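Local coordinates for uncharacterized protein (Shigella flexneri 5a str. M90T, PDB 5EUR) that is of unknown function, possibly related to glutathione S-transferases, and assembles as three copies of a small, mainly helical chain with a three-stranded antiparallel sheet, at residues L26-F31 with A60-G65; T38-T43 with N51-D56. All coordinates share one frame; numbering follows the deposited sequence.

Contact 1. Residues L26-F31 with A60-G65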
loop_
_atom_site.group_PDB
_atom_site.type_symbol
_atom_site.label_atom_id
_atom_site.label_comp_id
_atom_site.label_asym_id
_atom_site.label_seq_id
_atom_site.Cartn_x
_atom_site.Cartn_y
_atom_site.Cartn_z
ATOM N N LEU A 26 -5.319 -5.001 7.805
ATOM C CA LEU A 26 -3.946 -4.524 7.868
ATOM C C LEU A 26 -3.617 -4.143 9.302
ATOM O O LEU A 26 -4.491 -3.694 10.040
ATOM C CB LEU A 26 -3.731 -3.287 6.981
ATOM C CG LEU A 26 -3.987 -3.397 5.482
ATOM C CD1 LEU A 26 -4.011 -1.991 4.882
ATOM C CD2 LEU A 26 -2.880 -4.230 4.873
ATOM N N SER A 27 -2.349 -4.257 9.678
ATOM C CA SER A 27 -1.974 -3.703 10.975
ATOM C C SER A 27 -2.236 -2.204 10.952
ATOM O O SER A 27 -2.017 -1.534 9.936
ATOM C CB SER A 27 -0.507 -3.990 11.311
ATOM O OG SER A 27 0.375 -3.087 10.671
ATOM N N THR A 28 -2.751 -1.681 12.067
ATOM C CA THR A 28 -3.101 -0.266 12.114
ATOM C C THR A 28 -1.898 0.608 11.818
ATOM O O THR A 28 -2.003 1.574 11.056
ATOM C CB THR A 28 -3.697 0.082 13.475
ATOM O OG1 THR A 28 -4.866 -0.717 13.675
ATOM C CG2 THR A 28 -4.063 1.559 13.535
ATOM N N LYS A 29 -0.742 0.277 12.399
ATOM C CA LYS A 29 0.447 1.099 12.194
ATOM C C LYS A 29 0.921 1.055 10.747
ATOM O O LYS A 29 1.381 2.070 10.223
ATOM C CB LYS A 29 1.559 0.656 13.146
ATOM C CG LYS A 29 1.213 0.917 14.600
ATOM C CD LYS A 29 1.279 2.402 14.907
ATOM C CE LYS A 29 0.118 2.848 15.767
ATOM N NZ LYS A 29 -0.859 3.624 14.935
ATOM N N TYR A 30 0.822 -0.096 10.078
ATOM C CA TYR A 30 1.166 -0.112 8.655
ATOM C C TYR A 30 0.241 0.809 7.875
ATOM O O TYR A 30 0.688 1.590 7.023
ATOM C CB TYR A 30 1.097 -1.535 8.087
ATOM C CG TYR A 30 1.350 -1.581 6.599
ATOM C CD1 TYR A 30 2.645 -1.538 6.091
ATOM C CD2 TYR A 30 0.289 -1.658 5.697
ATOM C CE1 TYR A 30 2.871 -1.576 4.722
ATOM C CE2 TYR A 30 0.510 -1.684 4.331
ATOM C CZ TYR A 30 1.802 -1.644 3.857
ATOM O OH TYR A 30 2.020 -1.665 2.501
ATOM N N PHE A 31 -1.058 0.743 8.159
ATOM C CA PHE A 31 -1.988 1.606 7.443
ATOM C C PHE A 31 -1.693 3.082 7.703
ATOM O O PHE A 31 -1.653 3.888 6.769
ATOM C CB PHE A 31 -3.423 1.262 7.831
ATOM C CG PHE A 31 -4.437 2.046 7.078
ATOM C CD1 PHE A 31 -4.593 1.856 5.707
ATOM C CD2 PHE A 31 -5.238 2.970 7.716
ATOM C CE1 PHE A 31 -5.534 2.577 4.991
ATOM C CE2 PHE A 31 -6.177 3.692 7.003
ATOM C CZ PHE A 31 -6.326 3.499 5.647
ATOM N N ALA A 60 -13.004 7.454 10.907
ATOM C CA ALA A 60 -12.752 6.079 11.309
ATOM C C ALA A 60 -12.186 5.953 12.719
ATOM O O ALA A 60 -11.982 4.827 13.187
ATOM C CB ALA A 60 -11.803 5.418 10.305
ATOM N N GLY A 61 -11.910 7.056 13.400
ATOM C CA GLY A 61 -11.303 6.983 14.710
ATOM C C GLY A 61 -9.795 7.043 14.720
ATOM O O GLY A 61 -9.188 6.850 15.782
ATOM N N LEU A 62 -9.176 7.313 13.578
ATOM C CA LEU A 62 -7.732 7.417 13.463
ATOM C C LEU A 62 -7.299 8.873 13.605
ATOM O O LEU A 62 -8.117 9.794 13.606
ATOM C CB LEU A 62 -7.270 6.838 12.128
ATOM C CG LEU A 62 -7.658 5.373 11.923
ATOM C CD1 LEU A 62 -7.344 4.914 10.487
ATOM C CD2 LEU A 62 -6.945 4.506 12.929
ATOM N N ASP A 63 -5.982 9.085 13.718
ATOM C CA ASP A 63 -5.458 10.424 13.991
ATOM C C ASP A 63 -5.199 11.154 12.679
ATOM O O ASP A 63 -4.166 10.946 12.035
ATOM C CB ASP A 63 -4.192 10.340 14.828
ATOM C CG ASP A 63 -3.737 11.689 15.330
ATOM O OD1 ASP A 63 -4.269 12.729 14.862
ATOM O OD2 ASP A 63 -2.842 11.701 16.204
ATOM N N ALA A 64 -6.111 12.060 12.313
ATOM C CA ALA A 64 -5.960 12.834 11.089
ATOM C C ALA A 64 -4.987 13.991 11.249
ATOM O O ALA A 64 -4.702 14.688 10.265
ATOM C CB ALA A 64 -7.320 13.347 10.604
ATOM N N GLY A 65 -4.450 14.195 12.447
ATOM C CA GLY A 65 -3.496 15.256 12.664
ATOM C C GLY A 65 -2.040 14.884 12.491
ATOM O O GLY A 65 -1.168 15.739 12.675
#
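Thr-28 and Phe-31, both in the first turn of helix 28-43, close on Leu-62 in the loop that follows helix 47-59. The turn starts where strand 24-27 ends. Ser-27 is its N-cap: OG accepts from Tyr-30 N (3.1 Å), and the same hydroxyl bonds to Phe-22 O of the second subunit, so this strand-to-helix junction also lies at a subunit interface. Thr-28 comes next, with its two branches put to different uses. A chi1 of -60° sets OG1 beside the backbone N, where it bonds to Lys-16 O, and sends CG2 anti to that N to meet Leu-62 CD2 at 4.2 Å. One turn on, Phe-31 has CG anti to its backbone N (chi1 -176°), and its ring is met edge-on, in plane, by Leu-62 CD1, which lies 3.9 Å from CE2 and 4.0 Å from CD2. The two side chains cross nearly at right angles. Ile-57 of helix 47-59 and residues of the sheet, including Leu-12 and Ile-10, pack around them.

Leu-62 is delivered by a Schellman motif that ends helix 47-59, with Gly-61 at a positive phi of 92°. Beyond it, Asp-63 OD1 accepts from Gly-65 N (2.8 Å) in an Asx turn. Since no hydrogen bond spans the two segments and all three touching residues are buried, the contact is a small apolar one; Thr-28 OG1 and Leu-62 O find their partners outside it, in Lys-16 O and Arg-89 NH1.

Contact 2. Residues T38-T43 with N51-D56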
loop_
_atom_site.group_PDB
_atom_site.type_symbol
_atom_site.label_atom_id
_atom_site.label_comp_id
_atom_site.label_asym_id
_atom_site.label_seq_id
_atom_site.Cartn_x
_atom_site.Cartn_y
_atom_site.Cartn_z
ATOM N N THR A 38 1.384 7.710 2.136
ATOM C CA THR A 38 1.635 7.643 0.700
ATOM C C THR A 38 0.439 8.161 -0.093
ATOM O O THR A 38 0.616 8.856 -1.101
ATOM C CB THR A 38 2.000 6.212 0.305
ATOM O OG1 THR A 38 3.084 5.760 1.148
ATOM C CG2 THR A 38 2.443 6.187 -1.162
ATOM N N MET A 39 -0.784 7.848 0.353
ATOM C CA MET A 39 -1.976 8.397 -0.306
ATOM C C MET A 39 -1.924 9.919 -0.333
ATOM O O MET A 39 -2.166 10.559 -1.378
ATOM C CB MET A 39 -3.250 7.937 0.410
ATOM C CG MET A 39 -3.550 6.427 0.269
ATOM S SD MET A 39 -4.837 5.927 1.459
ATOM C CE MET A 39 -6.235 6.892 0.890
ATOM N N LEU A 40 -1.619 10.515 0.830
ATOM C CA LEU A 40 -1.590 11.970 0.936
ATOM C C LEU A 40 -0.473 12.561 0.084
ATOM O O LEU A 40 -0.699 13.516 -0.660
ATOM C CB LEU A 40 -1.445 12.391 2.399
ATOM C CG LEU A 40 -2.662 12.093 3.275
ATOM C CD1 LEU A 40 -2.287 12.298 4.747
ATOM C CD2 LEU A 40 -3.850 13.009 2.892
ATOM N N ASN A 41 0.744 12.008 0.182
ATOM C CA ASN A 41 1.838 12.499 -0.661
ATOM C C ASN A 41 1.475 12.434 -2.139
ATOM O O ASN A 41 1.817 13.334 -2.919
ATOM C CB ASN A 41 3.117 11.694 -0.395
ATOM C CG ASN A 41 3.872 12.194 0.825
ATOM O OD1 ASN A 41 3.677 13.326 1.241
ATOM N ND2 ASN A 41 4.758 11.366 1.377
ATOM N N SER A 42 0.796 11.367 -2.550
ATOM C CA SER A 42 0.433 11.226 -3.954
ATOM C C SER A 42 -0.615 12.245 -4.385
ATOM O O SER A 42 -0.770 12.474 -5.595
ATOM C CB SER A 42 -0.046 9.799 -4.225
ATOM O OG SER A 42 -1.407 9.639 -3.877
ATOM N N THR A 43 -1.331 12.872 -3.440
ATOM C CA THR A 43 -2.205 13.969 -3.875
ATOM C C THR A 43 -1.444 15.237 -4.259
ATOM O O THR A 43 -2.028 16.107 -4.912
ATOM C CB THR A 43 -3.247 14.345 -2.804
ATOM O OG1 THR A 43 -2.621 15.059 -1.726
ATOM C CG2 THR A 43 -3.956 13.110 -2.278
ATOM N N ASN A 51 -8.058 16.739 1.911
ATOM C CA ASN A 51 -9.074 16.988 2.928
ATOM C C ASN A 51 -10.082 15.856 2.986
ATOM O O ASN A 51 -10.473 15.439 4.083
ATOM C CB ASN A 51 -9.789 18.314 2.668
ATOM C CG ASN A 51 -8.960 19.511 3.060
ATOM O OD1 ASN A 51 -7.995 19.405 3.815
ATOM N ND2 ASN A 51 -9.336 20.676 2.540
ATOM N N ARG A 52 -10.522 15.350 1.819
ATOM C CA ARG A 52 -11.429 14.200 1.808
ATOM C C ARG A 52 -10.815 12.997 2.521
ATOM O O ARG A 52 -11.451 12.357 3.379
ATOM C CB ARG A 52 -11.790 13.817 0.368
ATOM C CG ARG A 52 -12.839 14.688 -0.309
ATOM C CD ARG A 52 -13.085 14.206 -1.757
ATOM N NE ARG A 52 -13.401 12.775 -1.815
ATOM C CZ ARG A 52 -14.631 12.265 -1.820
ATOM N NH1 ARG A 52 -15.688 13.062 -1.785
ATOM N NH2 ARG A 52 -14.805 10.949 -1.869
ATOM N N ILE A 53 -9.582 12.648 2.140
ATOM C CA ILE A 53 -8.909 11.516 2.773
ATOM C C ILE A 53 -8.897 11.681 4.286
ATOM O O ILE A 53 -9.246 10.760 5.035
ATOM C CB ILE A 53 -7.480 11.374 2.226
ATOM C CG1 ILE A 53 -7.517 10.956 0.752
ATOM C CG2 ILE A 53 -6.713 10.358 3.038
ATOM C CD1 ILE A 53 -6.176 11.199 0.042
ATOM N N LEU A 54 -8.484 12.861 4.759
ATOM C CA LEU A 54 -8.314 13.047 6.200
ATOM C C LEU A 54 -9.652 13.099 6.924
ATOM O O LEU A 54 -9.731 12.707 8.091
ATOM C CB LEU A 54 -7.463 14.286 6.475
ATOM C CG LEU A 54 -5.980 14.036 6.130
ATOM C CD1 LEU A 54 -5.153 15.305 6.237
ATOM C CD2 LEU A 54 -5.398 12.952 7.048
ATOM N N ASN A 55 -10.710 13.564 6.264
ATOM C CA ASN A 55 -12.024 13.443 6.885
ATOM C C ASN A 55 -12.399 11.976 7.078
ATOM O O ASN A 55 -12.958 11.608 8.113
ATOM C CB ASN A 55 -13.077 14.188 6.065
ATOM C CG ASN A 55 -13.105 15.683 6.368
ATOM O OD1 ASN A 55 -12.869 16.112 7.506
ATOM N ND2 ASN A 55 -13.429 16.479 5.363
ATOM N N ASP A 56 -12.069 11.109 6.115
ATOM C CA ASP A 56 -12.362 9.688 6.314
ATOM C C ASP A 56 -11.469 9.059 7.385
ATOM O O ASP A 56 -11.910 8.159 8.127
ATOM C CB ASP A 56 -12.227 8.952 4.983
ATOM C CG ASP A 56 -13.326 9.334 4.016
ATOM O OD1 ASP A 56 -14.365 9.893 4.470
ATOM O OD2 ASP A 56 -13.147 9.098 2.812
#
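Leu-40 and Thr-43 both touch Ile-53 across an antiparallel helical hairpin formed by helices 28-43 and 47-59, and the flat groups beside this interface are two backbone carbonyls of the first helix. That of Leu-40 is met in its plane, on a lone pair, by Thr-43 OG1 at 2.7 Å from Leu-40 O, and Thr-43 N adds a second bond to the same oxygen. The Met-39 carbonyl is approached differently: Ser-42 OG, 2.8 Å from Met-39 O, is tilted out of the plane. No ring or amide takes part across the interface. The axes of the two short segments come within 10.4 Å, at 163° between their directions.

Ile-53 points at the first helix and has the largest share of the buried surface. Leu-40 and Ile-53 slide past each other in opposite directions, with Leu-40 CD2 3.9 Å from Ile-53 CG2. That CG2 also receives Met-39 CE, brought there by a bend at the end of the methionine chain (chi3 63°). The other Leu-40 methyl, CD1, packs on Leu-54 CD2 at 3.9 Å, those two side chains crossing at about a right angle. Trp-74 of helix 68-75 touches Leu-54 from outside the pair, while Tyr-5 packs on Ile-53. The far side of helix 28-43 faces other chains: Thr-38 OG1 bonds to Tyr-5 OH of the second subunit. At the hairpin's turn end, a chi1 of 74° turns Thr-43 OG1 to Leu-40 O and places CG2 beside the backbone N, from where it meets Ile-53 CD1 tip to tip at 3.7 Å.

Overall arrangement
Helix 28-43 serves both contacts, its first turn in contact 1 and residues 38-43 in contact 2, so helix 47-59 and the loop after it pack along it at two levels. Contact 2 is nested within the part of the chain that contact 1 closes. Their centres lie about 12 Å apart, and they touch directly where Ala-64 CB packs against Leu-54 O at 3.5 Å. Both also reach the second subunit. No catalytic site is assigned; a bound magnesium ion lies about 8 Å from the Phe-31 side chain and about 9 Å from that of Met-39, which is also about 6 Å from a sulfate, probably a crystallisation component.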